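Local coordinates for universal stress protein (Mycobacterium smegmatis, PDB 5AHW), which binds cyclic AMP as a homodimer of the universal stress protein family and probably takes part in nucleotide signalling, at residues B[5-10]-B[31-36]; B[69-74]-B[86-91]; B[111-116]-B[141-146]. One frame throughout, in Å; residues are numbered along the deposited sequence.

Contact 1 of 3, residues B[5-10]-B[31-36]; sequences QTVVVG and SNAKLI. With CMP (adenosine-3',5'-cyclic-monophosphate), chain K.
Strand 6-10, the middle strand of the five in the sheet, pairs in parallel with the start of strand 34-41 through a ladder of backbone hydrogen bonds. V7 is gripped on both its polar atoms: V7 N donates to K34 O (2.9 Å, 173° at the hydrogen), and V7 O accepts from I36 N (2.9 Å). V9 N then binds I36 O. At the start of the ladder, K34 N reaches Q5 O by a more bent bond (139°), with the donor tilted out of the carbonyl plane. The CB of A33 also sits against Q5 O.

V7, V9 and L35 lie on the face covered by helix 15-31. L35 CG is anti to the backbone N (chi1 -176°), and CD1 then touches both valines, 4.0 Å from V7 CG1 and 3.9 Å from V9 CG1. On the other face T6, V8 and I36 meet. I36 CD1 touches T6 CG2 at 4.0 Å, while V8 CG2 packs on I36 CB at 4.1 Å. The extended chain of K34 leads away from this pairing to a salt bridge with E87 on strand 86-92.

Beyond the pairing, G10 O accepts a short bond from the cyclic AMP O2' (2.5 Å). Two parallel strands joined through helix 15-31 form a beta-alpha-beta unit, here with the nucleotide at the C-terminal end of its first strand.

Contact 2 of 3, residues B[69-74]-B[86-91]; sequences AILREA and IEERPV
L71 on helix 65-80 and E88 on strand 86-92 lie alongside each other, head to tail. L71 points from the helix toward the strand, and E88 points back toward the helix. E88 CG lies anti to its carbonyl carbon (chi1 -54°), and the chain beyond is extended. This carries the carboxylate alongside the base of L71, where OE1 is 3.4 Å from L71 CB. E88 CB lies against the leucine too, 4.1 Å from L71 CD2.

The second branch of L71 goes to P90. The two side chains run nearly perpendicular to each other, with L71 CD1 3.9 Å from P90 CD and 3.8 Å from P90 N. Helix 65-80 is the crossover of a beta-alpha-beta unit that leads from strand 34-41 to the outermost strand 86-92. The segments run nearly antiparallel, at 158°, with their axes 9.0 Å apart. L71 also reaches T39 on the neighbouring strand 34-41.

No hydrogen bond joins the two segments. E88 OE2 is bound instead by N75 ND2, one residue beyond 69-74, which ties the carboxylate to the same helix. The charged atoms R72 NH1 and E88 OE1 remain 6.3 Å apart, too far for a salt bridge.

Contact 3 of 3, residues B[111-116]-B[141-146]; sequences LVVGNV and VLIVHT. With CMP (adenosine-3',5'-cyclic-monophosphate), chain K.
T146 OG1 and N115 OD1 lie 2.9 Å apart beside the phosphate of cyclic AMP, where two parallel strands of the Rossmann-like alpha/beta fold of universal stress proteins end. T146 OG1 is also 2.6 Å from the phosphate O1P. Its one proton has both acceptors within reach, and its direction is not settled. With OG1 between the backbone N and the carbonyl carbon (chi1 57°), the threonine presents its hydroxyl to both. V116 N donates to the phosphate ester oxygen O5' of the nucleotide (3.1 Å), and V116 CG2 packs against the same oxygen. G114 N makes only a weak bond to O2'. G114 CA lies close to T146 OG1, at 3.7 Å.

Behind this shell N115 faces the 141-146 segment. Its OD1 takes a weak bond from T146 N and a hydrogen bond from S147 OG. Its CB rests on I143 CG2 at 3.8 Å. The strands themselves are joined by three backbone bonds: L142 N to L111 O, V113 N to L142 O and V144 N to V113 O.

V112 and L142 run alongside each other on the face covered by helix 15-31, and V112 CG1 reaches V144 CG2 at 3.6 Å. V113 and I143 pair likewise on the other face. The sheet continues past strand 140-144 into the second subunit, where V141, L142 and I143 pair with an antiparallel strand. H145 N bonds to D140 of that subunit. The H145 ring is turned 60° from the N115 amide, with H145 CD2 3.2 Å from N115 ND2.

The three contacts follow one another along the chain and share one five-stranded parallel sheet, ordered 86-92, 34-41, 6-10, 110-114, 140-144. Contact 1 lies in the middle. Its centre is about 13 Å from that of contact 2 and about 14 Å from that of contact 3, and it touches both through neighbouring strands. Contacts 2 and 3 lie on opposite sides of the chain's centre, with nearest atoms about 10 Å apart. Contacts 1 and 3 both touch cyclic AMP, so the nucleotide lies across the C-terminal ends of the sheet strands, including 6-10 and 110-114. Contact 2 packs helix 65-80 on one sheet edge; contact 3 includes the other, where the dimer forms.

Contact 1 of 3, residues B[5-10]-B[31-36]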
loop_
_atom_site.group_PDB
_atom_site.type_symbol
_atom_site.label_atom_id
_atom_site.label_comp_id
_atom_site.label_asym_id
_atom_site.label_seq_id
_atom_site.Cartn_x
_atom_site.Cartn_y
_atom_site.Cartn_z
ATOM N N GLN B 5 5.395 -7.903 10.450
ATOM C CA GLN B 5 6.647 -8.523 10.872
ATOM C C GLN B 5 7.662 -8.627 9.713
ATOM O O GLN B 5 8.891 -8.635 9.918
ATOM C CB GLN B 5 6.379 -9.955 11.405
ATOM C CG GLN B 5 5.403 -10.106 12.590
ATOM C CD GLN B 5 5.475 -11.510 13.264
ATOM O OE1 GLN B 5 4.990 -12.490 12.721
ATOM N NE2 GLN B 5 6.094 -11.586 14.441
ATOM N N THR B 6 7.158 -8.730 8.494
ATOM C CA THR B 6 8.026 -9.002 7.348
ATOM C C THR B 6 7.561 -8.227 6.124
ATOM O O THR B 6 6.497 -8.463 5.621
ATOM C CB THR B 6 8.056 -10.520 7.039
ATOM O OG1 THR B 6 8.517 -11.260 8.181
ATOM C CG2 THR B 6 9.005 -10.816 5.886
ATOM N N VAL B 7 8.383 -7.313 5.656
ATOM C CA VAL B 7 8.007 -6.449 4.548
ATOM C C VAL B 7 8.956 -6.755 3.387
ATOM O O VAL B 7 10.150 -6.836 3.577
ATOM C CB VAL B 7 8.172 -5.001 4.922
ATOM C CG1 VAL B 7 7.832 -4.109 3.778
ATOM C CG2 VAL B 7 7.300 -4.621 6.115
ATOM N N VAL B 8 8.395 -6.934 2.213
ATOM C CA VAL B 8 9.158 -7.127 1.009
ATOM C C VAL B 8 9.040 -5.935 0.081
ATOM O O VAL B 8 7.935 -5.513 -0.200
ATOM C CB VAL B 8 8.661 -8.367 0.250
ATOM C CG1 VAL B 8 9.394 -8.468 -1.086
ATOM C CG2 VAL B 8 8.994 -9.655 1.040
ATOM N N VAL B 9 10.177 -5.425 -0.389
ATOM C CA VAL B 9 10.211 -4.308 -1.306
ATOM C C VAL B 9 11.011 -4.669 -2.520
ATOM O O VAL B 9 12.069 -5.277 -2.432
ATOM C CB VAL B 9 10.691 -2.970 -0.666
ATOM C CG1 VAL B 9 12.148 -2.993 -0.143
ATOM C CG2 VAL B 9 10.486 -1.797 -1.650
ATOM N N GLY B 10 10.458 -4.319 -3.680
ATOM C CA GLY B 10 11.078 -4.563 -4.974
ATOM C C GLY B 10 11.724 -3.309 -5.479
ATOM O O GLY B 10 11.112 -2.251 -5.452
ATOM N N SER B 31 7.242 -0.652 12.407
ATOM C CA SER B 31 6.637 -1.909 12.800
ATOM C C SER B 31 7.652 -2.795 13.518
ATOM O O SER B 31 7.294 -3.858 13.980
ATOM C CB SER B 31 6.152 -2.665 11.573
ATOM O OG SER B 31 5.681 -1.775 10.590
ATOM N N ASN B 32 8.916 -2.375 13.582
ATOM C CA ASN B 32 9.962 -3.252 13.997
ATOM C C ASN B 32 10.026 -4.537 13.162
ATOM O O ASN B 32 10.099 -5.617 13.714
ATOM C CB ASN B 32 9.700 -3.610 15.448
ATOM C CG ASN B 32 10.960 -3.804 16.219
ATOM O OD1 ASN B 32 12.007 -3.253 15.870
ATOM N ND2 ASN B 32 10.873 -4.576 17.291
ATOM N N ALA B 33 9.941 -4.426 11.824
ATOM C CA ALA B 33 9.918 -5.609 10.959
ATOM C C ALA B 33 11.216 -5.907 10.245
ATOM O O ALA B 33 12.055 -5.042 10.019
ATOM C CB ALA B 33 8.783 -5.519 9.965
ATOM N N LYS B 34 11.355 -7.159 9.854
ATOM C CA LYS B 34 12.367 -7.525 8.896
ATOM C C LYS B 34 11.994 -6.889 7.534
ATOM O O LYS B 34 10.870 -7.063 7.063
ATOM C CB LYS B 34 12.398 -9.041 8.786
ATOM C CG LYS B 34 13.454 -9.586 7.846
ATOM C CD LYS B 34 13.636 -11.095 8.052
ATOM C CE LYS B 34 14.448 -11.710 6.905
ATOM N NZ LYS B 34 15.111 -13.015 7.256
ATOM N N LEU B 35 12.939 -6.172 6.933
ATOM C CA LEU B 35 12.838 -5.781 5.562
ATOM C C LEU B 35 13.667 -6.667 4.581
ATOM O O LEU B 35 14.886 -6.900 4.780
ATOM C CB LEU B 35 13.296 -4.377 5.415
ATOM C CG LEU B 35 13.168 -3.786 4.022
ATOM C CD1 LEU B 35 11.742 -3.504 3.665
ATOM C CD2 LEU B 35 13.941 -2.470 3.973
ATOM N N ILE B 36 13.003 -7.111 3.515
ATOM C CA ILE B 36 13.633 -7.907 2.464
ATOM C C ILE B 36 13.614 -7.045 1.197
ATOM O O ILE B 36 12.553 -6.675 0.695
ATOM C CB ILE B 36 12.916 -9.258 2.300
ATOM C CG1 ILE B 36 13.021 -10.076 3.596
ATOM C CG2 ILE B 36 13.562 -10.096 1.196
ATOM C CD1 ILE B 36 12.265 -11.396 3.614
HETATM P P CMP K . 9.054 2.094 -9.350
HETATM O O1P CMP K . 8.893 3.329 -8.471
HETATM O O2P CMP K . 10.156 2.273 -10.285
HETATM O "O5'" CMP K . 7.721 1.607 -10.042
HETATM C "C5'" CMP K . 7.458 0.268 -10.529
HETATM C "C4'" CMP K . 7.958 -0.676 -9.471
HETATM O "O4'" CMP K . 7.954 -2.037 -9.866
HETATM C "C3'" CMP K . 9.363 -0.435 -9.064
HETATM O "O3'" CMP K . 9.426 0.823 -8.407
HETATM C "C2'" CMP K . 9.680 -1.690 -8.240
HETATM O "O2'" CMP K . 9.126 -1.670 -6.917
HETATM C "C1'" CMP K . 8.935 -2.733 -9.090
HETATM N N9 CMP K . 9.941 -3.354 -9.984
HETATM C C8 CMP K . 10.161 -3.076 -11.283
HETATM N N7 CMP K . 11.201 -3.780 -11.756
HETATM C C5 CMP K . 11.644 -4.527 -10.772
HETATM C C6 CMP K . 12.697 -5.543 -10.595
HETATM N N6 CMP K . 13.473 -5.864 -11.620
HETATM N N1 CMP K . 12.850 -6.111 -9.391
HETATM C C2 CMP K . 12.080 -5.800 -8.342
HETATM N N3 CMP K . 11.105 -4.870 -8.419
HETATM C C4 CMP K . 10.848 -4.226 -9.587
#

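Contact 2 of 3, residues B[69-74]-B[86-91]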
loop_
_atom_site.group_PDB
_atom_site.type_symbol
_atom_site.label_atom_id
_atom_site.label_comp_id
_atom_site.label_asym_id
_atom_site.label_seq_id
_atom_site.Cartn_x
_atom_site.Cartn_y
_atom_site.Cartn_z
ATOM N N ALA B 69 25.105 -3.992 -6.956
ATOM C CA ALA B 69 25.201 -2.533 -6.737
ATOM C C ALA B 69 23.824 -1.936 -6.346
ATOM O O ALA B 69 23.702 -1.198 -5.390
ATOM C CB ALA B 69 25.780 -1.842 -7.958
ATOM N N ILE B 70 22.790 -2.340 -7.069
ATOM C CA ILE B 70 21.393 -2.006 -6.754
ATOM C C ILE B 70 21.033 -2.444 -5.342
ATOM O O ILE B 70 20.380 -1.688 -4.599
ATOM C CB ILE B 70 20.413 -2.695 -7.738
ATOM C CG1 ILE B 70 20.574 -2.061 -9.094
ATOM C CG2 ILE B 70 18.963 -2.599 -7.281
ATOM C CD1 ILE B 70 19.966 -2.840 -10.266
ATOM N N LEU B 71 21.384 -3.667 -4.959
ATOM C CA LEU B 71 20.996 -4.100 -3.621
ATOM C C LEU B 71 21.730 -3.314 -2.534
ATOM O O LEU B 71 21.084 -2.953 -1.589
ATOM C CB LEU B 71 21.144 -5.624 -3.423
ATOM C CG LEU B 71 20.032 -6.313 -4.232
ATOM C CD1 LEU B 71 20.401 -7.758 -4.492
ATOM C CD2 LEU B 71 18.662 -6.205 -3.571
ATOM N N ARG B 72 23.038 -3.052 -2.654
ATOM C CA ARG B 72 23.709 -2.260 -1.611
ATOM C C ARG B 72 23.181 -0.823 -1.508
ATOM O O ARG B 72 22.937 -0.311 -0.419
ATOM C CB ARG B 72 25.250 -2.303 -1.672
ATOM C CG ARG B 72 25.885 -1.997 -3.011
ATOM C CD ARG B 72 27.424 -2.053 -2.962
ATOM N NE ARG B 72 28.023 -2.438 -4.266
ATOM C CZ ARG B 72 28.188 -3.694 -4.708
ATOM N NH1 ARG B 72 27.824 -4.756 -3.973
ATOM N NH2 ARG B 72 28.735 -3.897 -5.903
ATOM N N GLU B 73 22.959 -0.148 -2.623
ATOM C CA GLU B 73 22.374 1.176 -2.527
ATOM C C GLU B 73 20.987 1.097 -1.895
ATOM O O GLU B 73 20.688 1.881 -0.998
ATOM C CB GLU B 73 22.371 1.887 -3.865
ATOM C CG GLU B 73 21.731 3.286 -3.842
ATOM C CD GLU B 73 22.524 4.360 -3.071
ATOM O OE1 GLU B 73 23.737 4.172 -2.749
ATOM O OE2 GLU B 73 21.901 5.426 -2.803
ATOM N N ALA B 74 20.155 0.140 -2.296
ATOM C CA ALA B 74 18.845 0.039 -1.663
ATOM C C ALA B 74 18.968 -0.168 -0.174
ATOM O O ALA B 74 18.182 0.366 0.614
ATOM C CB ALA B 74 17.995 -1.061 -2.274
ATOM N N ILE B 86 17.643 -5.907 7.713
ATOM C CA ILE B 86 17.543 -5.860 6.241
ATOM C C ILE B 86 18.248 -7.032 5.579
ATOM O O ILE B 86 19.389 -7.362 5.893
ATOM C CB ILE B 86 18.183 -4.570 5.714
ATOM C CG1 ILE B 86 17.550 -3.361 6.407
ATOM C CG2 ILE B 86 18.055 -4.473 4.206
ATOM C CD1 ILE B 86 18.379 -2.104 6.303
ATOM N N GLU B 87 17.566 -7.644 4.626
ATOM C CA GLU B 87 18.061 -8.821 3.950
ATOM C C GLU B 87 18.041 -8.438 2.480
ATOM O O GLU B 87 17.094 -7.772 2.070
ATOM C CB GLU B 87 17.097 -9.937 4.247
ATOM C CG GLU B 87 17.476 -11.319 3.751
ATOM C CD GLU B 87 16.487 -12.406 4.208
ATOM O OE1 GLU B 87 16.578 -12.786 5.395
ATOM O OE2 GLU B 87 15.623 -12.869 3.384
ATOM N N GLU B 88 19.077 -8.768 1.698
ATOM C CA GLU B 88 19.038 -8.499 0.231
ATOM C C GLU B 88 18.782 -9.839 -0.522
ATOM O O GLU B 88 19.412 -10.873 -0.172
ATOM C CB GLU B 88 20.353 -7.886 -0.226
ATOM C CG GLU B 88 20.835 -6.650 0.494
ATOM C CD GLU B 88 22.258 -6.295 0.124
ATOM O OE1 GLU B 88 22.797 -6.913 -0.785
ATOM O OE2 GLU B 88 22.887 -5.412 0.718
ATOM N N ARG B 89 17.857 -9.858 -1.488
ATOM C CA ARG B 89 17.571 -11.073 -2.279
ATOM C C ARG B 89 17.666 -10.822 -3.796
ATOM O O ARG B 89 16.725 -10.295 -4.365
ATOM C CB ARG B 89 16.157 -11.584 -2.014
ATOM C CG ARG B 89 15.787 -11.822 -0.569
ATOM C CD ARG B 89 16.480 -13.021 0.030
ATOM N NE ARG B 89 16.159 -14.142 -0.834
ATOM C CZ ARG B 89 15.207 -15.048 -0.623
ATOM N NH1 ARG B 89 14.516 -15.076 0.519
ATOM N NH2 ARG B 89 14.995 -15.954 -1.580
ATOM N N PRO B 90 18.790 -11.172 -4.436
ATOM C CA PRO B 90 18.848 -11.162 -5.888
ATOM C C PRO B 90 18.010 -12.308 -6.378
ATOM O O PRO B 90 18.272 -13.382 -5.998
ATOM C CB PRO B 90 20.320 -11.452 -6.196
ATOM C CG PRO B 90 20.871 -12.042 -4.946
ATOM C CD PRO B 90 20.055 -11.581 -3.814
ATOM N N VAL B 91 16.983 -12.079 -7.178
ATOM C CA VAL B 91 16.099 -13.143 -7.615
ATOM C C VAL B 91 16.133 -13.291 -9.124
ATOM O O VAL B 91 16.004 -12.307 -9.862
ATOM C CB VAL B 91 14.648 -12.892 -7.172
ATOM C CG1 VAL B 91 13.728 -13.958 -7.793
ATOM C CG2 VAL B 91 14.593 -12.955 -5.679
#

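Contact 3 of 3, residues B[111-116]-B[141-146]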
loop_
_atom_site.group_PDB
_atom_site.type_symbol
_atom_site.label_atom_id
_atom_site.label_comp_id
_atom_site.label_asym_id
_atom_site.label_seq_id
_atom_site.Cartn_x
_atom_site.Cartn_y
_atom_site.Cartn_z
ATOM N N LEU B 111 3.949 -6.275 0.870
ATOM C CA LEU B 111 4.780 -6.161 -0.293
ATOM C C LEU B 111 4.715 -4.723 -0.827
ATOM O O LEU B 111 3.643 -4.182 -1.007
ATOM C CB LEU B 111 4.177 -7.145 -1.290
ATOM C CG LEU B 111 4.805 -7.343 -2.629
ATOM C CD1 LEU B 111 6.338 -7.319 -2.601
ATOM C CD2 LEU B 111 4.256 -8.684 -3.031
ATOM N N VAL B 112 5.857 -4.085 -1.048
ATOM C CA VAL B 112 5.902 -2.717 -1.446
ATOM C C VAL B 112 6.506 -2.576 -2.851
ATOM O O VAL B 112 7.573 -3.132 -3.180
ATOM C CB VAL B 112 6.767 -1.953 -0.447
ATOM C CG1 VAL B 112 6.794 -0.450 -0.744
ATOM C CG2 VAL B 112 6.229 -2.179 0.952
ATOM N N VAL B 113 5.819 -1.804 -3.688
ATOM C CA VAL B 113 6.266 -1.425 -5.005
ATOM C C VAL B 113 5.996 0.068 -5.253
ATOM O O VAL B 113 5.137 0.665 -4.625
ATOM C CB VAL B 113 5.569 -2.293 -6.110
ATOM C CG1 VAL B 113 5.965 -3.763 -6.032
ATOM C CG2 VAL B 113 4.072 -2.234 -6.029
ATOM N N GLY B 114 6.755 0.695 -6.137
ATOM C CA GLY B 114 6.372 1.995 -6.723
ATOM C C GLY B 114 5.309 1.830 -7.769
ATOM O O GLY B 114 4.851 0.701 -8.032
ATOM N N ASN B 115 4.955 2.943 -8.413
ATOM C CA ASN B 115 3.775 3.033 -9.238
ATOM C C ASN B 115 4.058 3.245 -10.682
ATOM O O ASN B 115 3.152 3.523 -11.458
ATOM C CB ASN B 115 2.915 4.205 -8.714
ATOM C CG ASN B 115 3.480 5.591 -9.048
ATOM O OD1 ASN B 115 4.692 5.812 -9.263
ATOM N ND2 ASN B 115 2.597 6.560 -9.062
ATOM N N VAL B 116 5.318 3.178 -11.072
ATOM C CA VAL B 116 5.689 3.476 -12.452
ATOM C C VAL B 116 4.961 2.488 -13.293
ATOM O O VAL B 116 5.002 1.310 -13.037
ATOM C CB VAL B 116 7.205 3.391 -12.660
ATOM C CG1 VAL B 116 7.591 3.465 -14.131
ATOM C CG2 VAL B 116 7.876 4.505 -11.862
ATOM N N VAL B 141 -0.629 -4.897 -0.142
ATOM C CA VAL B 141 0.291 -4.278 -1.074
ATOM C C VAL B 141 0.299 -2.771 -0.898
ATOM O O VAL B 141 -0.751 -2.151 -0.980
ATOM C CB VAL B 141 -0.115 -4.614 -2.503
ATOM C CG1 VAL B 141 0.726 -3.854 -3.481
ATOM C CG2 VAL B 141 0.159 -6.100 -2.729
ATOM N N LEU B 142 1.479 -2.199 -0.720
ATOM C CA LEU B 142 1.621 -0.758 -0.673
ATOM C C LEU B 142 2.179 -0.331 -2.049
ATOM O O LEU B 142 3.253 -0.747 -2.466
ATOM C CB LEU B 142 2.602 -0.342 0.405
ATOM C CG LEU B 142 2.851 1.139 0.596
ATOM C CD1 LEU B 142 1.566 1.838 1.088
ATOM C CD2 LEU B 142 3.974 1.426 1.618
ATOM N N ILE B 143 1.456 0.568 -2.679
ATOM C CA ILE B 143 1.884 1.207 -3.881
ATOM C C ILE B 143 2.319 2.571 -3.535
ATOM O O ILE B 143 1.508 3.387 -3.233
ATOM C CB ILE B 143 0.745 1.170 -4.928
ATOM C CG1 ILE B 143 0.477 -0.312 -5.322
ATOM C CG2 ILE B 143 1.144 1.966 -6.196
ATOM C CD1 ILE B 143 -0.652 -0.473 -6.301
ATOM N N VAL B 144 3.630 2.789 -3.527
ATOM C CA VAL B 144 4.223 4.068 -3.184
ATOM C C VAL B 144 4.121 5.000 -4.370
ATOM O O VAL B 144 4.400 4.562 -5.503
ATOM C CB VAL B 144 5.702 3.861 -2.821
ATOM C CG1 VAL B 144 6.386 5.200 -2.505
ATOM C CG2 VAL B 144 5.786 2.892 -1.636
ATOM N N HIS B 145 3.676 6.256 -4.168
ATOM C CA HIS B 145 3.534 7.188 -5.293
ATOM C C HIS B 145 4.914 7.732 -5.669
ATOM O O HIS B 145 5.369 8.707 -5.127
ATOM C CB HIS B 145 2.629 8.366 -4.925
ATOM C CG HIS B 145 2.012 9.034 -6.112
ATOM N ND1 HIS B 145 2.296 10.339 -6.479
ATOM C CD2 HIS B 145 1.105 8.574 -7.009
ATOM C CE1 HIS B 145 1.600 10.643 -7.563
ATOM N NE2 HIS B 145 0.867 9.590 -7.903
ATOM N N THR B 146 5.588 7.126 -6.619
ATOM C CA THR B 146 6.972 7.457 -6.877
ATOM C C THR B 146 7.105 8.180 -8.187
ATOM O O THR B 146 8.165 8.680 -8.517
ATOM C CB THR B 146 7.812 6.159 -6.977
ATOM O OG1 THR B 146 7.264 5.301 -8.000
ATOM C CG2 THR B 146 7.828 5.449 -5.634
HETATM P P CMP K . 9.054 2.094 -9.350
HETATM O O1P CMP K . 8.893 3.329 -8.471
HETATM O O2P CMP K . 10.156 2.273 -10.285
HETATM O "O5'" CMP K . 7.721 1.607 -10.042
HETATM C "C5'" CMP K . 7.458 0.268 -10.529
HETATM C "C4'" CMP K . 7.958 -0.676 -9.471
HETATM O "O4'" CMP K . 7.954 -2.037 -9.866
HETATM C "C3'" CMP K . 9.363 -0.435 -9.064
HETATM O "O3'" CMP K . 9.426 0.823 -8.407
HETATM C "C2'" CMP K . 9.680 -1.690 -8.240
HETATM O "O2'" CMP K . 9.126 -1.670 -6.917
HETATM C "C1'" CMP K . 8.935 -2.733 -9.090
HETATM N N9 CMP K . 9.941 -3.354 -9.984
HETATM C C8 CMP K . 10.161 -3.076 -11.283
HETATM N N7 CMP K . 11.201 -3.780 -11.756
HETATM C C5 CMP K . 11.644 -4.527 -10.772
HETATM C C6 CMP K . 12.697 -5.543 -10.595
HETATM N N6 CMP K . 13.473 -5.864 -11.620
HETATM N N1 CMP K . 12.850 -6.111 -9.391
HETATM C C2 CMP K . 12.080 -5.800 -8.342
HETATM N N3 CMP K . 11.105 -4.870 -8.419
HETATM C C4 CMP K . 10.848 -4.226 -9.587
#